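Local coordinates for cobalamin biosynthesis protein CobN (Mycobacterium tuberculosis, PDB 7C6O) that forms the large, catalytic subunit of cobaltochelatase, the enzyme that inserts cobalt into the corrin ring on the way to cobalamin, at residues Ser310-Ala313 with Val314-Asp318; Gly598-Ala601 with Lys602-His606. One frame throughout, in Å; residues are numbered along the deposited sequence.

Contact 1. Residues Ser310-Ala313 with Val314-Asp318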
# COMPACT_ATOMS: atom_id res chain seq x y z
N SER A 310 -2.45 -8.53 -12.46
CA SER A 310 -3.35 -9.66 -12.67
C SER A 310 -3.23 -10.75 -11.61
O SER A 310 -4.21 -11.45 -11.35
CB SER A 310 -3.11 -10.28 -14.06
OG SER A 310 -1.77 -10.72 -14.19
N GLN A 311 -2.06 -10.92 -10.99
CA GLN A 311 -1.88 -11.98 -10.01
C GLN A 311 -1.76 -11.49 -8.58
O GLN A 311 -1.71 -12.32 -7.66
CB GLN A 311 -0.65 -12.83 -10.36
CG GLN A 311 -0.82 -13.64 -11.63
CD GLN A 311 0.30 -14.63 -11.83
OE1 GLN A 311 0.55 -15.48 -10.97
NE2 GLN A 311 0.99 -14.53 -12.96
N VAL A 312 -1.71 -10.18 -8.35
CA VAL A 312 -1.60 -9.66 -6.99
C VAL A 312 -2.68 -8.62 -6.73
O VAL A 312 -3.57 -8.84 -5.90
CB VAL A 312 -0.19 -9.09 -6.73
CG1 VAL A 312 -0.11 -8.52 -5.32
CG2 VAL A 312 0.86 -10.16 -6.92
N ALA A 313 -2.62 -7.49 -7.44
CA ALA A 313 -3.46 -6.34 -7.08
C ALA A 313 -4.95 -6.67 -7.17
O ALA A 313 -5.72 -6.37 -6.25
CB ALA A 313 -3.12 -5.14 -7.97
N VAL A 314 -5.37 -7.27 -8.28
CA VAL A 314 -6.78 -7.59 -8.47
C VAL A 314 -7.17 -8.81 -7.63
O VAL A 314 -8.24 -8.78 -7.00
CB VAL A 314 -7.12 -7.78 -9.96
CG1 VAL A 314 -8.58 -8.18 -10.14
CG2 VAL A 314 -6.83 -6.50 -10.73
N PRO A 315 -6.37 -9.88 -7.56
CA PRO A 315 -6.71 -10.97 -6.63
C PRO A 315 -6.89 -10.52 -5.19
O PRO A 315 -7.61 -11.20 -4.44
CB PRO A 315 -5.53 -11.94 -6.78
CG PRO A 315 -5.11 -11.76 -8.19
CD PRO A 315 -5.26 -10.27 -8.46
N GLU A 316 -6.27 -9.41 -4.77
CA GLU A 316 -6.53 -8.88 -3.43
C GLU A 316 -7.98 -8.46 -3.26
O GLU A 316 -8.49 -8.46 -2.13
CB GLU A 316 -5.60 -7.70 -3.14
CG GLU A 316 -4.16 -8.10 -2.87
CD GLU A 316 -3.23 -6.90 -2.73
OE1 GLU A 316 -3.64 -5.77 -3.10
OE2 GLU A 316 -2.10 -7.09 -2.25
N PHE A 317 -8.66 -8.07 -4.35
CA PHE A 317 -10.07 -7.71 -4.26
C PHE A 317 -10.91 -8.89 -3.78
O PHE A 317 -11.98 -8.70 -3.20
CB PHE A 317 -10.59 -7.23 -5.61
CG PHE A 317 -10.21 -5.81 -5.96
CD1 PHE A 317 -8.88 -5.42 -6.02
CD2 PHE A 317 -11.19 -4.88 -6.27
CE1 PHE A 317 -8.55 -4.12 -6.36
CE2 PHE A 317 -10.87 -3.58 -6.61
CZ PHE A 317 -9.54 -3.20 -6.66
N ASP A 318 -10.45 -10.12 -4.04
CA ASP A 318 -11.13 -11.33 -3.59
C ASP A 318 -10.85 -11.69 -2.14
O ASP A 318 -11.50 -12.60 -1.61
CB ASP A 318 -10.71 -12.54 -4.44
CG ASP A 318 -11.36 -12.56 -5.81
OD1 ASP A 318 -11.94 -11.54 -6.24
OD2 ASP A 318 -11.27 -13.62 -6.47
O HOH W 1 -5.67 -4.38 -4.35

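Contact 2. Residues Gly598-Ala601 with Lys602-His606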
# COMPACT_ATOMS: atom_id res chain seq x y z
N GLY A 598 -0.38 -1.08 4.58
CA GLY A 598 -1.01 -2.38 4.77
C GLY A 598 -0.78 -3.30 3.59
O GLY A 598 -0.55 -4.51 3.77
N THR A 599 -0.83 -2.75 2.38
CA THR A 599 -0.62 -3.55 1.18
C THR A 599 0.79 -4.14 1.14
O THR A 599 0.98 -5.27 0.68
CB THR A 599 -0.88 -2.68 -0.05
OG1 THR A 599 -2.25 -2.26 -0.05
CG2 THR A 599 -0.60 -3.44 -1.33
N GLN A 600 1.78 -3.40 1.64
CA GLN A 600 3.15 -3.92 1.64
C GLN A 600 3.26 -5.16 2.51
O GLN A 600 3.97 -6.11 2.16
CB GLN A 600 4.13 -2.84 2.10
CG GLN A 600 5.60 -3.17 1.84
CD GLN A 600 5.97 -3.15 0.36
OE1 GLN A 600 5.33 -3.79 -0.47
NE2 GLN A 600 7.02 -2.41 0.03
N ALA A 601 2.56 -5.17 3.65
CA ALA A 601 2.54 -6.36 4.48
C ALA A 601 1.82 -7.51 3.79
O ALA A 601 2.24 -8.67 3.89
CB ALA A 601 1.89 -6.05 5.83
N LYS A 602 0.74 -7.20 3.06
CA LYS A 602 0.02 -8.24 2.32
C LYS A 602 0.91 -8.92 1.30
O LYS A 602 0.83 -10.14 1.10
CB LYS A 602 -1.20 -7.65 1.61
CG LYS A 602 -2.31 -7.14 2.52
CD LYS A 602 -3.34 -6.34 1.72
CE LYS A 602 -4.18 -7.23 0.81
NZ LYS A 602 -5.20 -8.01 1.57
N ARG A 603 1.78 -8.15 0.64
CA ARG A 603 2.51 -8.64 -0.53
C ARG A 603 3.91 -9.14 -0.22
O ARG A 603 4.38 -10.05 -0.90
CB ARG A 603 2.58 -7.54 -1.59
CG ARG A 603 1.21 -7.07 -2.04
CD ARG A 603 1.27 -5.99 -3.11
NE ARG A 603 -0.07 -5.63 -3.54
CZ ARG A 603 -0.35 -4.71 -4.47
NH1 ARG A 603 0.63 -4.05 -5.07
NH2 ARG A 603 -1.61 -4.45 -4.78
N ARG A 604 4.59 -8.58 0.78
CA ARG A 604 5.94 -9.02 1.11
C ARG A 604 6.00 -9.89 2.35
O ARG A 604 7.07 -10.42 2.67
CB ARG A 604 6.87 -7.80 1.27
CG ARG A 604 6.90 -6.91 0.03
CD ARG A 604 7.95 -5.81 0.11
NE ARG A 604 9.29 -6.26 -0.30
CZ ARG A 604 10.34 -6.27 0.50
NH1 ARG A 604 10.23 -5.85 1.76
NH2 ARG A 604 11.52 -6.68 0.05
N ALA A 605 4.88 -10.09 3.05
CA ALA A 605 4.86 -10.93 4.24
C ALA A 605 3.56 -11.72 4.36
O ALA A 605 3.14 -12.07 5.47
CB ALA A 605 5.10 -10.11 5.51
N HIS A 606 2.92 -12.01 3.22
CA HIS A 606 1.65 -12.74 3.10
C HIS A 606 0.66 -12.44 4.23
O HIS A 606 -0.03 -13.34 4.70
CB HIS A 606 1.91 -14.25 3.03
CG HIS A 606 2.69 -14.81 4.18
ND1 HIS A 606 4.05 -15.02 4.11
CD2 HIS A 606 2.30 -15.22 5.41
CE1 HIS A 606 4.47 -15.53 5.26
NE2 HIS A 606 3.43 -15.65 6.06

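Contact 1. Residues Ser310-Ala313 with Val314-Asp318
V312 and E316 meet where helix 305-313 runs out, a worked example of how a helix ending in a wide pi-type turn is followed by residues with helical backbone angles but not the regular bonds, on the way to strand 321-331 of a mixed sheet. The backbone hydrogen bond across the join runs from E316 N to V312 O at 3.0 Å, with a bent N-H...O angle of 142°. Beyond it, F317 N bonds V314 O and D318 N bonds P315 O.

Packing around the proline is the second kind of contact. Lacking an N-H, P315 turns its ring to the preceding carbonyls: CG and CD each lie 3.3 Å from S310 O, and CD is 3.4 Å from V312 O.

The polar side chain of E316 lies beside V312, both pointing the same way. Its CG stands anti to the carbonyl carbon (chi1 -74°) and the chain then extends, which carries OE2 past V312 CG1 to a salt bridge with R603 of helix 595-604. The other oxygen, OE1, accepts a hydrogen bond from a water that also donates to A313 O (2.8 Å each), tying carboxylate to backbone.

F317 stacks on Y843 and meets W271 obliquely; towards the helix it presents an edge, A313 O lying in the plane of its ring, 3.3 Å from CD1.

Contact 2. Residues Gly598-Ala601 with Lys602-His606
T599 and R603 lie side by side, one helical turn apart and pointing the same way. The methyl CG2 of T599 sits over one face of the R603 guanidinium, 3.2 Å from NE and offset toward the rim. It gets there because CG2 is anti to the backbone N, while the arginine runs extended from CG to NE and passes alongside. Q600 and R604 form a second such pair: the amide carbon CD of Q600 rests 3.3 Å from CD of R604, and the amide and guanidinium planes are turned 50° apart. A bend at chi2 of Q600 (70°) brings its amide up against the R604 methylenes.

Backbone bonds of the regular helical kind set this spacing, K602 N to G598 O at 3.1 Å and R604 N to Q600 O at 2.9 Å. R603 N bonds T599 O at 3.0 Å and reaches Q600 O weakly. The segment closes helix 595-604, the crossover helix of a beta-alpha-beta unit between parallel strands 586-591 and 608-612. A605 is the first residue to leave helical geometry, and its bond to A601 O is weak.

Farther out, the polar ends are anchored by other parts of the chain. R603 NE has E316 as its partner, OD2 of D946 accepts from Q600 NE2, and N841 and F842 accept from the K602 ammonium. R604 is gripped by backbone carbonyls: NH1 donates to E562 O and L564 O, and NH2 to K567 O.

Overall arrangement
Both contacts are buried and lie at the ends of helices, but they lie beside different sheets: contact 1 ends the helix leading to strand 321-331, contact 2 the crossover helix between strands 586-591 and 608-612. Their chemistry differs accordingly: proline packing, an acid and a bridging water in the first, arginines laid along side chains one helical turn earlier in the second. They meet directly, with centres about 12 Å apart. E316 OE2 and R603 NE form a salt bridge of 2.8 Å, V312 CG1 packs 3.4 Å from the same R603 NE, and E316 CD packs against K602 CE.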